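PDB 3JZ3: sensor protein qseC from Escherichia coli, which probably autophosphorylates on a histidine using ATP as the sensor kinase of the QseB/QseC two-component system, which activates the flagella regulon. Local coordinates for residues L121-L125 against L184-Q188. Sequence-based numbering, arbitrary orientation.
Sequences LVRNL and LSIVQ
Leu121 and Val187 bring their backbones closest, CA to CA 5.1 Å, where the helix containing residues 121-125 meets the first turn of helix 186-193 and Leu184 of the loop leading into it. No hydrogen bond joins the segments; the contact rests mainly on van der Waals contacts of side chains. Val187 lies at its middle and uses both branches. A chi1 of 173°, with CG1 anti to the backbone N, turns this methyl to Leu121 and Leu125. Val187 CG1 comes within 3.8 Å of Leu125 CD2. Val187 CG2 rests 3.9 Å from Asn124 CB. The Leu121 side chain crosses that of Val187 at about a right angle and also places its CD1 3.8 Å from Val187 O. Asn124 is the one polar side chain among those that touch: hydrogen bonds to Leu120 O and Thr52 OG1 fix its ND2, which lies 4.0 Å from Ile186 CG2. At the other end of the amide, Asn124 OD1 meets CD2 of the poorly ordered Leu184 at 3.5 Å. The contact thus illustrates how helices of the ATP-binding domain of a histidine kinase, of the GHKL type, pack together over their sheet. Leu121 and Leu125 continue onto Phe148 and Val212 of strands 147-151 and 208-213, whereas Ile186 touches Thr52 and Asp56 of helix 42-61.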
ATOM      1  N   LEU B 121      -0.182   8.492  -7.349  1.00 32.45           N
ATOM      2  CA  LEU B 121      -0.658   9.450  -8.344  1.00 31.14           C
ATOM      3  C   LEU B 121      -0.695   8.816  -9.733  1.00 32.88           C
ATOM      4  O   LEU B 121      -1.743   8.797 -10.383  1.00 34.96           O
ATOM      5  CB  LEU B 121       0.237  10.694  -8.360  1.00 31.26           C
ATOM      6  CG  LEU B 121      -0.193  11.895  -9.209  1.00 33.67           C
ATOM      7  CD1 LEU B 121       0.542  13.144  -8.766  1.00 32.90           C
ATOM      8  CD2 LEU B 121       0.024  11.655 -10.701  1.00 33.58           C
ATOM      9  N   VAL B 122       0.448   8.290 -10.172  1.00 32.18           N
ATOM     10  CA  VAL B 122       0.578   7.742 -11.521  1.00 32.11           C
ATOM     11  C   VAL B 122      -0.378   6.571 -11.724  1.00 32.19           C
ATOM     12  O   VAL B 122      -1.045   6.470 -12.755  1.00 29.96           O
ATOM     13  CB  VAL B 122       2.042   7.320 -11.839  1.00 28.73           C
ATOM     14  CG1 VAL B 122       2.110   6.567 -13.155  1.00 24.42           C
ATOM     15  CG2 VAL B 122       2.951   8.542 -11.887  1.00 27.08           C
ATOM     16  N   ARG B 123      -0.452   5.706 -10.717  1.00 34.90           N
ATOM     17  CA  ARG B 123      -1.257   4.498 -10.789  1.00 37.24           C
ATOM     18  C   ARG B 123      -2.766   4.773 -10.862  1.00 36.36           C
ATOM     19  O   ARG B 123      -3.494   4.061 -11.549  1.00 37.79           O
ATOM     20  CB  ARG B 123      -0.919   3.580  -9.618  1.00 39.88           C
ATOM     21  CG  ARG B 123      -1.461   2.181  -9.762  1.00 46.03           C
ATOM     22  CD  ARG B 123      -0.716   1.368 -10.804  1.00 48.77           C
ATOM     23  NE  ARG B 123      -1.314   0.043 -10.945  1.00 52.20           N
ATOM     24  CZ  ARG B 123      -1.063  -0.992 -10.146  1.00 52.48           C
ATOM     25  NH1 ARG B 123      -0.218  -0.877  -9.130  1.00 52.72           N
ATOM     26  NH2 ARG B 123      -1.663  -2.151 -10.366  1.00 56.41           N
ATOM     27  N   ASN B 124      -3.223   5.806 -10.161  1.00 34.59           N
ATOM     28  CA  ASN B 124      -4.611   6.252 -10.254  1.00 38.61           C
ATOM     29  C   ASN B 124      -4.994   6.698 -11.661  1.00 38.74           C
ATOM     30  O   ASN B 124      -6.057   6.334 -12.166  1.00 37.64           O
ATOM     31  CB  ASN B 124      -4.886   7.377  -9.258  1.00 40.01           C
ATOM     32  CG  ASN B 124      -5.294   6.856  -7.903  1.00 43.36           C
ATOM     33  OD1 ASN B 124      -6.437   6.452  -7.702  1.00 48.66           O
ATOM     34  ND2 ASN B 124      -4.362   6.863  -6.960  1.00 45.62           N
ATOM     35  N   LEU B 125      -4.119   7.484 -12.283  1.00 37.44           N
ATOM     36  CA  LEU B 125      -4.331   7.948 -13.651  1.00 35.58           C
ATOM     37  C   LEU B 125      -4.334   6.781 -14.631  1.00 34.45           C
ATOM     38  O   LEU B 125      -5.080   6.784 -15.612  1.00 33.06           O
ATOM     39  CB  LEU B 125      -3.254   8.957 -14.053  1.00 33.05           C
ATOM     40  CG  LEU B 125      -3.170  10.299 -13.326  1.00 31.33           C
ATOM     41  CD1 LEU B 125      -1.957  11.057 -13.831  1.00 28.50           C
ATOM     42  CD2 LEU B 125      -4.439  11.125 -13.504  1.00 31.17           C
ATOM     43  N   LEU B 184     -11.303  10.991  -8.116  1.00 74.89           N
ATOM     44  CA  LEU B 184      -9.848  10.924  -7.954  1.00 73.11           C
ATOM     45  C   LEU B 184      -9.227  12.327  -7.919  1.00 69.84           C
ATOM     46  O   LEU B 184      -8.753  12.851  -8.935  1.00 66.79           O
ATOM     47  CB  LEU B 184      -9.213  10.051  -9.051  1.00 73.89           C
ATOM     48  CG  LEU B 184      -9.296   8.516  -8.973  1.00 74.69           C
ATOM     49  CD1 LEU B 184     -10.725   7.961  -8.920  1.00 74.81           C
ATOM     50  CD2 LEU B 184      -8.537   7.896 -10.137  1.00 74.76           C
ATOM     51  N   SER B 185      -9.257  12.923  -6.730  1.00 66.57           N
ATOM     52  CA  SER B 185      -8.718  14.257  -6.487  1.00 62.78           C
ATOM     53  C   SER B 185      -7.493  14.184  -5.579  1.00 58.63           C
ATOM     54  O   SER B 185      -6.934  15.213  -5.186  1.00 57.62           O
ATOM     55  CB  SER B 185      -9.786  15.150  -5.855  1.00 65.97           C
ATOM     56  OG  SER B 185     -10.194  14.632  -4.598  1.00 67.87           O
ATOM     57  N   ILE B 186      -7.095  12.959  -5.237  1.00 54.16           N
ATOM     58  CA  ILE B 186      -5.827  12.712  -4.556  1.00 49.78           C
ATOM     59  C   ILE B 186      -4.692  13.029  -5.530  1.00 45.94           C
ATOM     60  O   ILE B 186      -3.610  13.465  -5.120  1.00 43.47           O
ATOM     61  CB  ILE B 186      -5.713  11.248  -4.033  1.00 48.63           C
ATOM     62  CG1 ILE B 186      -4.562  11.128  -3.020  1.00 49.79           C
ATOM     63  CG2 ILE B 186      -5.574  10.255  -5.193  1.00 46.82           C
ATOM     64  CD1 ILE B 186      -4.225   9.698  -2.579  1.00 50.73           C
ATOM     65  N   VAL B 187      -4.967  12.805  -6.816  1.00 41.24           N
ATOM     66  CA  VAL B 187      -4.064  13.162  -7.903  1.00 41.34           C
ATOM     67  C   VAL B 187      -3.755  14.655  -7.827  1.00 42.49           C
ATOM     68  O   VAL B 187      -2.590  15.047  -7.849  1.00 46.80           O
ATOM     69  CB  VAL B 187      -4.661  12.791  -9.283  1.00 41.38           C
ATOM     70  CG1 VAL B 187      -3.791  13.315 -10.418  1.00 39.99           C
ATOM     71  CG2 VAL B 187      -4.841  11.274  -9.398  1.00 41.30           C
ATOM     72  N   GLN B 188      -4.797  15.474  -7.698  1.00 41.92           N
ATOM     73  CA  GLN B 188      -4.629  16.918  -7.542  1.00 43.09           C
ATOM     74  C   GLN B 188      -3.863  17.279  -6.266  1.00 42.67           C
ATOM     75  O   GLN B 188      -3.036  18.189  -6.274  1.00 43.76           O
ATOM     76  CB  GLN B 188      -5.985  17.631  -7.576  1.00 43.54           C
TER